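Local coordinates for SH2 domain-containing protein 3C (Homo sapiens, PDB 3T6G) that acts as an adapter in integrin-mediated cell adhesion and migration, its C-terminal Ras-GEF-like domain held in a closed form that cannot exchange nucleotide canonically but is required for BCAR1 binding, at residues 92-95 against 96-99; 206-209 against 210-213. The protein carries 2 engineered substitutions. All blocks are in the same frame, centred on the assembly; numbering follows the deposited sequence.

Contact 1: residues 92-95 against 96-99; sequences GRQL and RLDL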
# COMPACT_ATOMS: atom_id res chain seq x y z
N GLY A 92 4.58 -8.55 -8.29
CA GLY A 92 3.56 -7.59 -7.92
C GLY A 92 4.13 -6.18 -7.83
O GLY A 92 3.45 -5.25 -7.41
N ARG A 93 5.37 -6.00 -8.25
CA ARG A 93 6.01 -4.70 -8.12
C ARG A 93 5.24 -3.56 -8.81
O ARG A 93 5.06 -2.48 -8.24
CB ARG A 93 7.47 -4.77 -8.61
CG ARG A 93 8.08 -3.44 -9.01
CD ARG A 93 9.60 -3.44 -8.85
NE ARG A 93 10.04 -2.36 -7.96
CZ ARG A 93 10.49 -1.18 -8.39
NH1 ARG A 93 10.58 -0.93 -9.69
NH2 ARG A 93 10.85 -0.25 -7.50
N GLN A 94 4.76 -3.79 -10.03
CA GLN A 94 4.10 -2.73 -10.78
C GLN A 94 2.74 -2.31 -10.16
O GLN A 94 2.41 -1.13 -10.09
CB GLN A 94 3.94 -3.12 -12.23
CG GLN A 94 3.62 -1.94 -13.12
CD GLN A 94 4.63 -0.82 -12.96
OE1 GLN A 94 4.30 0.27 -12.48
NE2 GLN A 94 5.88 -1.08 -13.37
N LEU A 95 1.98 -3.31 -9.71
CA LEU A 95 0.79 -3.10 -8.94
C LEU A 95 1.11 -2.20 -7.75
O LEU A 95 0.52 -1.12 -7.60
CB LEU A 95 0.22 -4.45 -8.46
CG LEU A 95 -1.10 -4.22 -7.70
CD1 LEU A 95 -2.10 -3.39 -8.58
CD2 LEU A 95 -1.76 -5.52 -7.20
N ARG A 96 2.05 -2.63 -6.92
CA ARG A 96 2.48 -1.84 -5.76
C ARG A 96 2.82 -0.39 -6.13
O ARG A 96 2.47 0.56 -5.42
CB ARG A 96 3.69 -2.47 -5.09
CG ARG A 96 3.38 -3.58 -4.11
CD ARG A 96 4.66 -4.00 -3.37
NE ARG A 96 5.67 -4.49 -4.31
CZ ARG A 96 5.88 -5.78 -4.55
NH1 ARG A 96 5.15 -6.69 -3.92
NH2 ARG A 96 6.79 -6.16 -5.43
N LEU A 97 3.52 -0.20 -7.25
CA LEU A 97 3.86 1.15 -7.62
C LEU A 97 2.61 1.94 -8.06
O LEU A 97 2.49 3.11 -7.71
CB LEU A 97 4.95 1.17 -8.70
CG LEU A 97 6.32 0.69 -8.23
CD1 LEU A 97 7.32 0.84 -9.36
CD2 LEU A 97 6.78 1.49 -7.03
N ASP A 98 1.70 1.28 -8.78
CA ASP A 98 0.45 1.92 -9.22
C ASP A 98 -0.42 2.34 -8.04
O ASP A 98 -0.98 3.43 -8.03
CB ASP A 98 -0.38 0.99 -10.11
CG ASP A 98 0.20 0.86 -11.49
OD1 ASP A 98 0.99 1.76 -11.88
OD2 ASP A 98 -0.14 -0.14 -12.17
N LEU A 99 -0.56 1.45 -7.06
CA LEU A 99 -1.31 1.79 -5.87
C LEU A 99 -0.64 2.95 -5.12
O LEU A 99 -1.32 3.68 -4.43
CB LEU A 99 -1.47 0.60 -4.93
CG LEU A 99 -2.44 -0.51 -5.32
CD1 LEU A 99 -2.36 -1.64 -4.28
CD2 LEU A 99 -3.86 0.03 -5.41

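Contact 2: residues 206-209 against 210-213; sequences FPHV and LPLI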
# COMPACT_ATOMS: atom_id res chain seq x y z
N PHE A 206 -11.10 -3.48 1.62
CA PHE A 206 -9.78 -3.13 1.15
C PHE A 206 -8.88 -2.87 2.35
O PHE A 206 -8.91 -1.79 2.92
CB PHE A 206 -9.86 -1.90 0.28
CG PHE A 206 -8.63 -1.65 -0.52
CD1 PHE A 206 -8.71 -0.97 -1.72
CD2 PHE A 206 -7.41 -2.11 -0.09
CE1 PHE A 206 -7.59 -0.74 -2.47
CE2 PHE A 206 -6.28 -1.88 -0.83
CZ PHE A 206 -6.36 -1.18 -2.01
N PRO A 207 -8.06 -3.87 2.72
CA PRO A 207 -7.32 -3.89 3.98
C PRO A 207 -6.21 -2.86 3.96
O PRO A 207 -5.93 -2.25 2.90
CB PRO A 207 -6.69 -5.27 3.96
CG PRO A 207 -6.36 -5.45 2.49
CD PRO A 207 -7.55 -4.86 1.77
N HIS A 208 -5.58 -2.66 5.11
CA HIS A 208 -4.49 -1.70 5.19
C HIS A 208 -3.20 -2.34 4.62
O HIS A 208 -2.64 -3.26 5.22
CB HIS A 208 -4.33 -1.24 6.66
CG HIS A 208 -3.39 -0.08 6.84
ND1 HIS A 208 -3.36 0.98 5.97
CD2 HIS A 208 -2.45 0.16 7.78
CE1 HIS A 208 -2.43 1.84 6.37
NE2 HIS A 208 -1.87 1.37 7.47
N VAL A 209 -2.75 -1.87 3.46
CA VAL A 209 -1.60 -2.47 2.79
C VAL A 209 -0.53 -1.42 2.48
O VAL A 209 0.48 -1.74 1.85
CB VAL A 209 -1.98 -3.18 1.43
CG1 VAL A 209 -3.09 -4.20 1.60
CG2 VAL A 209 -2.39 -2.17 0.36
N LEU A 210 -0.74 -0.17 2.88
CA LEU A 210 0.29 0.84 2.61
C LEU A 210 1.62 0.64 3.36
O LEU A 210 2.69 0.83 2.79
CB LEU A 210 -0.22 2.27 2.78
CG LEU A 210 -0.24 2.87 1.38
CD1 LEU A 210 -1.59 2.59 0.75
CD2 LEU A 210 0.08 4.34 1.39
N PRO A 211 1.57 0.26 4.64
CA PRO A 211 2.88 -0.06 5.21
C PRO A 211 3.59 -1.13 4.38
O PRO A 211 4.67 -0.85 3.88
CB PRO A 211 2.53 -0.58 6.60
CG PRO A 211 1.33 0.21 6.95
CD PRO A 211 0.53 0.33 5.67
N LEU A 212 2.98 -2.30 4.21
CA LEU A 212 3.57 -3.35 3.37
C LEU A 212 4.15 -2.88 2.03
O LEU A 212 5.32 -3.08 1.74
CB LEU A 212 2.54 -4.43 3.10
CG LEU A 212 2.97 -5.46 2.05
CD1 LEU A 212 4.13 -6.33 2.60
CD2 LEU A 212 1.80 -6.34 1.64
N ILE A 213 3.35 -2.26 1.18
CA ILE A 213 3.86 -1.94 -0.14
C ILE A 213 4.97 -0.91 -0.10
O ILE A 213 5.77 -0.79 -1.02
CB ILE A 213 2.77 -1.52 -1.14
CG1 ILE A 213 2.01 -0.28 -0.66
CG2 ILE A 213 1.81 -2.68 -1.41
CD1 ILE A 213 0.96 0.17 -1.66

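Contact 1: residues 92-95 against 96-99
R96 folds back along G92 and R93 in the first turns of helix 93-115, part of the Cdc25-homology (Ras-GEF) domain. G92 is the N-cap. Its carbonyl O accepts the amide N of R96 at 3.0 Å, an almost straight bond (176°). Three more i to i+4 bonds follow: L97 N to R93 O, D98 N to Q94 O and L99 N to L95 O.

The R96 side chain starts close to the backbone: CB lies 3.4 Å from R93 O. With CG beside the backbone N (chi1 -83°), the chain runs back toward the helix start, and CG comes 3.7 Å from G92 O. A bend at chi3 then lays the guanidinium over the backbone. CZ is 3.7 Å from G92 C, which lies over one face of the group, toward its rim. NH2 reaches the start of R93, 3.5 Å from its CB. NE forms a salt bridge with E217, while NH1 bonds to the carbonyls of L87 and L89. These bonds should hold the buried group in place.

R93 extends along another side of the helix. L97 CD1 sits over one face of its guanidinium, toward the rim, 3.7 Å from R93 NH1. R93 NH2 also pairs with E217, whose carboxylate probably balances both arginines.

D98 is anchored outside the turn: S14 OG bonds to OD1 and the amide of S15 to OD2. Q94 runs at a slant to it, its amide plane turned 46° from the carboxylate, with OE1 3.7 Å from D98 OD1.

Contact 2: residues 206-209 against 210-213
The backbone passes from an extended H208 into helix 210-215 at V209, the N-cap, whose carbonyl O accepts the amide N of I213 at 3.0 Å and 173°. P211 stands in this first turn, where its lack of an amide hydrogen costs no helical bond.

H208 reaches forward to it from just before the cap. The imidazole CG is anti to the backbone N (chi1 -170°), and this carries the ring to the proline. P211 CD sits over one face in a CH-pi contact, 3.5 Å from the ring centroid and 26° off the normal. It is displaced toward the NE2 side, 3.2 Å from that atom. NE2 bonds to N193 OD1 at the end of helix 175-193, which should limit the turning of the ring. With an alanine here, P211 would probably lose the ring against its CD, and N193 OD1 its mate.

I213 CG1 comes 3.3 Å from V209 O, the same oxygen that accepts its amide. V209 itself packs on M84, and L212 on L243 and A246 of helix 236-250. The arrangement is that of a helix N-terminus with proline in the first turn.

How the contacts relate
Contact 1 is the first turns of helix 93-115; contact 2 is the loop leading into helix 210-215 and its first turn. They follow one another along the chain, and their centres are 12 Å apart. I213 of contact 2 joins them: its CG2 lies 3.3 Å from R96 CG, and its CD1 lies 4.1 Å from L99 CB. L210 adds a touch on F103, further along helix 93-115. The acid that pairs with both arginines of contact 1, E217, follows the short helix 210-215, so polar contacts join the same region. Both contacts belong to the Ras-GEF-like domain, whose closed form is required for BCAR1 binding.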